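Local coordinates for protein HTH-type transcriptional repressor NemR (Escherichia coli, PDB 4YZE) that represses transcription of the nemRA-gloA operon by binding the NemR box and takes part in the response to electrophiles and reactive chlorine species, at residues A[141-146]-A[160-165]; A[34-39]-A[45-50]. The protein carries 5 engineered substitutions. One frame throughout, in Å; residues are numbered along the deposited sequence.

Contact 1: residues A[141-146]-A[160-165]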
ATOM      1  N   GLN A 141      11.232   0.613 -18.965  1.00 42.87           N
ATOM      2  CA  GLN A 141      12.324   0.755 -19.919  1.00 46.86           C
ATOM      3  C   GLN A 141      13.416  -0.288 -19.631  1.00 48.59           C
ATOM      4  O   GLN A 141      13.981  -0.886 -20.563  1.00 46.39           O
ATOM      5  CB  GLN A 141      12.881   2.180 -19.893  1.00 51.24           C
ATOM      6  CG  GLN A 141      13.870   2.480 -21.011  1.00 59.74           C
ATOM      7  CD  GLN A 141      13.282   2.260 -22.412  1.00 76.10           C
ATOM      8  OE1 GLN A 141      12.412   3.017 -22.856  1.00 84.24           O
ATOM      9  NE2 GLN A 141      13.757   1.217 -23.113  1.00 69.61           N
ATOM     10  N   ALA A 142      13.684  -0.524 -18.341  1.00 45.59           N
ATOM     11  CA  ALA A 142      14.680  -1.523 -17.930  1.00 41.20           C
ATOM     12  C   ALA A 142      14.282  -2.910 -18.405  1.00 41.94           C
ATOM     13  O   ALA A 142      15.128  -3.679 -18.880  1.00 41.29           O
ATOM     14  CB  ALA A 142      14.864  -1.526 -16.404  1.00 39.87           C
ATOM     15  N   LEU A 143      12.999  -3.240 -18.260  1.00 38.64           N
ATOM     16  CA  LEU A 143      12.511  -4.544 -18.687  1.00 45.64           C
ATOM     17  C   LEU A 143      12.687  -4.719 -20.201  1.00 51.16           C
ATOM     18  O   LEU A 143      13.126  -5.776 -20.656  1.00 47.77           O
ATOM     19  CB  LEU A 143      11.055  -4.756 -18.277  1.00 37.66           C
ATOM     20  CG  LEU A 143      10.814  -4.874 -16.759  1.00 43.63           C
ATOM     21  CD1 LEU A 143       9.365  -4.581 -16.439  1.00 35.35           C
ATOM     22  CD2 LEU A 143      11.212  -6.252 -16.223  1.00 39.14           C
ATOM     23  N   GLU A 144      12.349  -3.680 -20.964  1.00 41.27           N
ATOM     24  CA  GLU A 144      12.425  -3.730 -22.424  1.00 47.79           C
ATOM     25  C   GLU A 144      13.885  -3.869 -22.864  1.00 45.26           C
ATOM     26  O   GLU A 144      14.209  -4.734 -23.679  1.00 46.98           O
ATOM     27  CB  GLU A 144      11.772  -2.484 -23.031  1.00 43.76           C
ATOM     28  CG  GLU A 144      11.889  -2.366 -24.544  1.00 46.35           C
ATOM     29  CD  GLU A 144      11.136  -3.452 -25.288  1.00 61.26           C
ATOM     30  OE1 GLU A 144      11.412  -3.646 -26.495  1.00 64.76           O
ATOM     31  OE2 GLU A 144      10.264  -4.108 -24.681  1.00 54.31           O
ATOM     32  N   ASN A 145      14.756  -3.045 -22.278  1.00 45.16           N
ATOM     33  CA  ASN A 145      16.191  -3.150 -22.510  1.00 47.11           C
ATOM     34  C   ASN A 145      16.707  -4.560 -22.247  1.00 47.54           C
ATOM     35  O   ASN A 145      17.516  -5.081 -23.014  1.00 49.88           O
ATOM     36  CB  ASN A 145      16.957  -2.165 -21.624  1.00 47.61           C
ATOM     37  CG  ASN A 145      16.751  -0.723 -22.041  1.00 52.82           C
ATOM     38  OD1 ASN A 145      16.390  -0.444 -23.180  1.00 54.26           O
ATOM     39  ND2 ASN A 145      16.994   0.202 -21.118  1.00 55.50           N
ATOM     40  N   GLY A 146      16.247  -5.152 -21.146  1.00 45.58           N
ATOM     41  CA  GLY A 146      16.655  -6.479 -20.733  1.00 46.00           C
ATOM     42  C   GLY A 146      16.243  -7.524 -21.753  1.00 47.30           C
ATOM     43  O   GLY A 146      16.991  -8.482 -22.000  1.00 49.09           O
ATOM     44  N   GLN A 160       2.883  -3.269 -18.490  1.00 34.42           N
ATOM     45  CA  GLN A 160       2.076  -4.138 -17.640  1.00 40.17           C
ATOM     46  C   GLN A 160       2.942  -4.753 -16.538  1.00 41.98           C
ATOM     47  O   GLN A 160       2.602  -4.695 -15.352  1.00 45.47           O
ATOM     48  CB  GLN A 160       1.426  -5.242 -18.479  1.00 35.10           C
ATOM     49  N   GLN A 161       4.086  -5.304 -16.921  1.00 39.64           N
ATOM     50  CA  GLN A 161       4.918  -5.975 -15.932  1.00 36.35           C
ATOM     51  C   GLN A 161       5.518  -4.946 -14.994  1.00 37.04           C
ATOM     52  O   GLN A 161       5.638  -5.206 -13.802  1.00 28.74           O
ATOM     53  CB  GLN A 161       6.006  -6.844 -16.589  1.00 31.90           C
ATOM     54  CG  GLN A 161       6.995  -7.447 -15.590  1.00 36.12           C
ATOM     55  CD  GLN A 161       6.334  -8.398 -14.592  1.00 46.16           C
ATOM     56  OE1 GLN A 161       6.222  -8.100 -13.390  1.00 41.45           O
ATOM     57  NE2 GLN A 161       5.901  -9.546 -15.083  1.00 45.66           N
ATOM     58  N   ALA A 162       5.879  -3.775 -15.514  1.00 35.75           N
ATOM     59  CA  ALA A 162       6.414  -2.720 -14.641  1.00 40.03           C
ATOM     60  C   ALA A 162       5.408  -2.272 -13.577  1.00 38.38           C
ATOM     61  O   ALA A 162       5.791  -1.957 -12.457  1.00 31.41           O
ATOM     62  CB  ALA A 162       6.886  -1.515 -15.456  1.00 31.11           C
ATOM     63  N   GLN A 163       4.130  -2.249 -13.929  1.00 34.95           N
ATOM     64  CA  GLN A 163       3.106  -1.745 -13.023  1.00 37.05           C
ATOM     65  C   GLN A 163       2.871  -2.727 -11.889  1.00 35.67           C
ATOM     66  O   GLN A 163       2.651  -2.345 -10.733  1.00 32.66           O
ATOM     67  CB  GLN A 163       1.816  -1.481 -13.805  1.00 30.45           C
ATOM     68  CG  GLN A 163       1.958  -0.281 -14.717  1.00 37.11           C
ATOM     69  CD  GLN A 163       0.791  -0.082 -15.672  1.00 54.39           C
ATOM     70  OE1 GLN A 163       0.716   0.940 -16.356  1.00 59.59           O
ATOM     71  NE2 GLN A 163      -0.121  -1.051 -15.723  1.00 54.51           N
ATOM     72  N   VAL A 164       2.917  -4.003 -12.233  1.00 27.99           N
ATOM     73  CA  VAL A 164       2.823  -5.070 -11.246  1.00 27.30           C
ATOM     74  C   VAL A 164       3.983  -4.987 -10.278  1.00 26.33           C
ATOM     75  O   VAL A 164       3.788  -5.153  -9.087  1.00 31.07           O
ATOM     76  CB  VAL A 164       2.828  -6.459 -11.931  1.00 41.53           C
ATOM     77  CG1 VAL A 164       3.120  -7.596 -10.923  1.00 33.70           C
ATOM     78  CG2 VAL A 164       1.507  -6.683 -12.644  1.00 42.48           C
ATOM     79  N   LEU A 165       5.189  -4.758 -10.793  1.00 27.16           N
ATOM     80  CA  LEU A 165       6.377  -4.664  -9.938  1.00 28.70           C
ATOM     81  C   LEU A 165       6.233  -3.505  -8.954  1.00 28.45           C
ATOM     82  O   LEU A 165       6.613  -3.604  -7.774  1.00 26.17           O
ATOM     83  CB  LEU A 165       7.639  -4.459 -10.776  1.00 29.07           C
ATOM     84  CG  LEU A 165       8.187  -5.609 -11.633  1.00 38.74           C
ATOM     85  CD1 LEU A 165       9.410  -5.142 -12.400  1.00 34.62           C
ATOM     86  CD2 LEU A 165       8.549  -6.829 -10.785  1.00 38.09           C
TER
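The backbone bond from L165 N to Q161 O, 3.1 Å long, closes the helical turn of 160-165 that receives L143 from the facing helix. L143 meets that turn through one methyl, CD1. Its CG stands anti to the carbonyl carbon and beside the backbone N (chi1 -67°), which carries the branch across the gap. The approach is to the backbone as much as to side chains: CD1 lies 3.7 Å from A162 N, a van der Waals contact, and 4.1 Å from A162 CB. The same methyl touches CG of Q161 at 3.8 Å and reaches CD1 of L165 at 4.1 Å, so the three residues partly surround it. Q161 contributes its aliphatic part here, its side chain crossing that of L143 at about a right angle. The two helices, 122-148 and 158-179, belong to the mostly helical C-terminal domain of this TetR-family repressor; their short segments run 129° apart in direction, with axes 9.8 Å apart at closest. A162, which has only a methyl, also packs on I136, L139 and S140 of helix 122-148. I88 of helix 84-97, F154 and I196 also pack on L143, while V192 packs on L165. Beyond this apolar patch the helix 158-179 faces the second subunit: Q163 NE2 is hydrogen-bonded to E183 OE2 of that chain, and Q160 O accepts from N187 ND2 of the same chain.

Contact 2: residues A[34-39]-A[45-50]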
ATOM      1  N   SER A  34       2.859  26.148  11.791  1.00 63.58           N
ATOM      2  CA  SER A  34       3.710  26.648  12.865  1.00 64.90           C
ATOM      3  C   SER A  34       4.734  25.603  13.306  1.00 63.24           C
ATOM      4  O   SER A  34       5.868  25.942  13.637  1.00 65.09           O
ATOM      5  CB  SER A  34       2.887  27.164  14.059  1.00 85.74           C
ATOM      6  OG  SER A  34       2.125  26.128  14.656  1.00 97.95           O
ATOM      7  N   GLU A  35       4.345  24.333  13.290  1.00 66.15           N
ATOM      8  CA  GLU A  35       5.291  23.267  13.593  1.00 68.12           C
ATOM      9  C   GLU A  35       6.412  23.271  12.551  1.00 64.32           C
ATOM     10  O   GLU A  35       7.599  23.162  12.880  1.00 63.16           O
ATOM     11  CB  GLU A  35       4.580  21.915  13.627  1.00 66.16           C
ATOM     12  CG  GLU A  35       5.507  20.726  13.862  1.00 74.75           C
ATOM     13  CD  GLU A  35       4.755  19.408  13.923  1.00 81.66           C
ATOM     14  OE1 GLU A  35       3.568  19.385  13.528  1.00 81.05           O
ATOM     15  OE2 GLU A  35       5.349  18.399  14.371  1.00 86.30           O
ATOM     16  N   LEU A  36       6.023  23.417  11.291  1.00 61.17           N
ATOM     17  CA  LEU A  36       6.980  23.465  10.197  1.00 53.61           C
ATOM     18  C   LEU A  36       7.945  24.641  10.360  1.00 59.77           C
ATOM     19  O   LEU A  36       9.161  24.464  10.267  1.00 62.35           O
ATOM     20  CB  LEU A  36       6.240  23.554   8.865  1.00 49.67           C
ATOM     21  CG  LEU A  36       7.019  23.461   7.550  1.00 68.99           C
ATOM     22  CD1 LEU A  36       7.484  24.822   7.069  1.00 69.47           C
ATOM     23  CD2 LEU A  36       8.201  22.514   7.677  1.00 70.05           C
ATOM     24  N   LEU A  37       7.408  25.836  10.613  1.00 52.76           N
ATOM     25  CA  LEU A  37       8.248  27.027  10.659  1.00 53.56           C
ATOM     26  C   LEU A  37       9.176  27.024  11.870  1.00 54.98           C
ATOM     27  O   LEU A  37      10.320  27.470  11.783  1.00 63.20           O
ATOM     28  CB  LEU A  37       7.399  28.294  10.662  1.00 59.15           C
ATOM     29  CG  LEU A  37       6.396  28.506   9.537  1.00 53.54           C
ATOM     30  CD1 LEU A  37       5.669  29.826   9.747  1.00 60.19           C
ATOM     31  CD2 LEU A  37       7.076  28.480   8.185  1.00 58.65           C
ATOM     32  N   LYS A  38       8.683  26.531  13.000  1.00 63.22           N
ATOM     33  CA  LYS A  38       9.487  26.510  14.217  1.00 60.21           C
ATOM     34  C   LYS A  38      10.617  25.496  14.078  1.00 63.18           C
ATOM     35  O   LYS A  38      11.730  25.726  14.540  1.00 73.82           O
ATOM     36  CB  LYS A  38       8.621  26.193  15.439  1.00 65.46           C
ATOM     37  N   THR A  39      10.318  24.377  13.428  1.00 62.37           N
ATOM     38  CA  THR A  39      11.312  23.342  13.173  1.00 66.53           C
ATOM     39  C   THR A  39      12.363  23.813  12.154  1.00 66.69           C
ATOM     40  O   THR A  39      13.556  23.521  12.294  1.00 66.74           O
ATOM     41  CB  THR A  39      10.635  22.054  12.672  1.00 67.12           C
ATOM     42  OG1 THR A  39       9.533  21.724  13.535  1.00 63.67           O
ATOM     43  CG2 THR A  39      11.631  20.888  12.632  1.00 67.16           C
ATOM     44  N   GLY A  45       6.676  35.235   7.459  1.00 57.27           N
ATOM     45  CA  GLY A  45       6.654  36.082   6.278  1.00 58.16           C
ATOM     46  C   GLY A  45       7.545  35.548   5.170  1.00 56.51           C
ATOM     47  O   GLY A  45       7.237  35.705   3.984  1.00 61.31           O
ATOM     48  N   SER A  46       8.652  34.916   5.558  1.00 61.89           N
ATOM     49  CA  SER A  46       9.555  34.298   4.601  1.00 59.66           C
ATOM     50  C   SER A  46       8.895  33.113   3.917  1.00 62.08           C
ATOM     51  O   SER A  46       9.042  32.929   2.702  1.00 68.33           O
ATOM     52  CB  SER A  46      10.849  33.862   5.279  1.00 57.57           C
ATOM     53  OG  SER A  46      11.584  34.984   5.709  1.00 69.65           O
ATOM     54  N   PHE A  47       8.174  32.308   4.691  1.00 58.17           N
ATOM     55  CA  PHE A  47       7.461  31.174   4.124  1.00 61.03           C
ATOM     56  C   PHE A  47       6.502  31.662   3.050  1.00 61.45           C
ATOM     57  O   PHE A  47       6.473  31.141   1.929  1.00 64.21           O
ATOM     58  CB  PHE A  47       6.686  30.408   5.198  1.00 52.09           C
ATOM     59  CG  PHE A  47       5.780  29.339   4.637  1.00 51.11           C
ATOM     60  CD1 PHE A  47       6.291  28.095   4.271  1.00 49.78           C
ATOM     61  CD2 PHE A  47       4.421  29.582   4.452  1.00 53.96           C
ATOM     62  CE1 PHE A  47       5.456  27.107   3.733  1.00 48.87           C
ATOM     63  CE2 PHE A  47       3.582  28.610   3.920  1.00 51.03           C
ATOM     64  CZ  PHE A  47       4.101  27.366   3.557  1.00 49.50           C
ATOM     65  N   TYR A  48       5.724  32.677   3.400  1.00 59.28           N
ATOM     66  CA  TYR A  48       4.711  33.203   2.506  1.00 63.05           C
ATOM     67  C   TYR A  48       5.316  33.963   1.322  1.00 64.35           C
ATOM     68  O   TYR A  48       4.632  34.232   0.336  1.00 70.38           O
ATOM     69  CB  TYR A  48       3.693  34.046   3.293  1.00 58.96           C
ATOM     70  CG  TYR A  48       2.643  33.186   3.965  1.00 56.39           C
ATOM     71  CD1 TYR A  48       1.855  32.313   3.212  1.00 58.35           C
ATOM     72  CD2 TYR A  48       2.445  33.230   5.338  1.00 56.71           C
ATOM     73  CE1 TYR A  48       0.897  31.512   3.807  1.00 58.30           C
ATOM     74  CE2 TYR A  48       1.480  32.436   5.946  1.00 58.88           C
ATOM     75  CZ  TYR A  48       0.711  31.576   5.172  1.00 64.43           C
ATOM     76  OH  TYR A  48      -0.246  30.771   5.750  1.00 69.76           O
ATOM     77  N   HIS A  49       6.605  34.291   1.423  1.00 64.52           N
ATOM     78  CA  HIS A  49       7.361  34.838   0.296  1.00 69.14           C
ATOM     79  C   HIS A  49       7.684  33.750  -0.747  1.00 69.26           C
ATOM     80  O   HIS A  49       7.750  34.019  -1.949  1.00 67.77           O
ATOM     81  CB  HIS A  49       8.651  35.508   0.794  1.00 70.17           C
ATOM     82  CG  HIS A  49       9.635  35.822  -0.294  1.00 84.87           C
ATOM     83  ND1 HIS A  49      10.842  35.167  -0.417  1.00 93.93           N
ATOM     84  CD2 HIS A  49       9.587  36.715  -1.310  1.00 91.06           C
ATOM     85  CE1 HIS A  49      11.496  35.643  -1.463  1.00 94.23           C
ATOM     86  NE2 HIS A  49      10.756  36.584  -2.022  1.00 94.66           N
ATOM     87  N   TYR A  50       7.885  32.521  -0.284  1.00 69.94           N
ATOM     88  CA  TYR A  50       8.249  31.428  -1.182  1.00 68.92           C
ATOM     89  C   TYR A  50       7.038  30.645  -1.657  1.00 65.33           C
ATOM     90  O   TYR A  50       6.984  30.193  -2.799  1.00 69.21           O
ATOM     91  CB  TYR A  50       9.247  30.484  -0.510  1.00 68.08           C
ATOM     92  CG  TYR A  50      10.585  31.124  -0.247  1.00 74.40           C
ATOM     93  CD1 TYR A  50      11.339  31.641  -1.290  1.00 81.91           C
ATOM     94  CD2 TYR A  50      11.096  31.213   1.038  1.00 71.19           C
ATOM     95  CE1 TYR A  50      12.561  32.236  -1.058  1.00 84.81           C
ATOM     96  CE2 TYR A  50      12.321  31.801   1.278  1.00 73.75           C
ATOM     97  CZ  TYR A  50      13.046  32.313   0.226  1.00 78.79           C
ATOM     98  OH  TYR A  50      14.263  32.902   0.454  1.00 80.59           O
TER
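L37 and F47 make the closest contact between 34-39 and 45-50: methyl CD2 of L37 sits 3.6 Å from CB of F47. The same methyl lies 3.9 Å from CG and 4.0 Å from CD1 of F47, so it bears on the root of the aromatic side chain and the near part of its ring. The two side chains cross at about a right angle, and the methyl meets the ring obliquely. L36 adds a looser touch farther along, its CD1 4.5 Å from CD1 of F47. With CG anti to its backbone N (chi1 172°), F47 leaves CB and the CD1 side of its ring against L37. On another side of F47, Y48 presents a ring face: CD2 of F47 stands 3.9 Å above that plane, over its centre. In the next shell L33, one turn before L37, packs on both F47 and Y48, and L36 rests on L15 and T18 of helix 10-26, which ties the pair of short helices to the first one. T39 touches T18 as well, and Y50 touches T11. Helices 33-40 and 44-50 form the predicted helix-turn-helix motif, with 44-50 in the place of the recognition helix of TetR-family repressors. No hydrogen bond crosses between the segments, and every touching group is hydrocarbon. Between these two segments the packing is thus apolar, from the fit of branched and aromatic side chains, with no directional polar bond to fix it.

Contacts 1 and 2 share no helix and lie on opposite sides of the chain's centre, their own centres 41 Å apart. Contact 2 belongs to the N-terminal DNA-binding part, contact 1 to the C-terminal domain, and each joins two helices that follow one another in sequence. All four touching residues of contact 1 are buried, whereas in contact 2 L37 is partly exposed. Neither is crossed by a hydrogen bond, yet their make-up differs: in contact 1 a leucine methyl meets backbone, alanine, the aliphatic part of a glutamine and a second leucine, while contact 2 sets leucines against a phenylalanine. Segment 160-165 borders the second subunit; no other chain of the assembly touches contact 2.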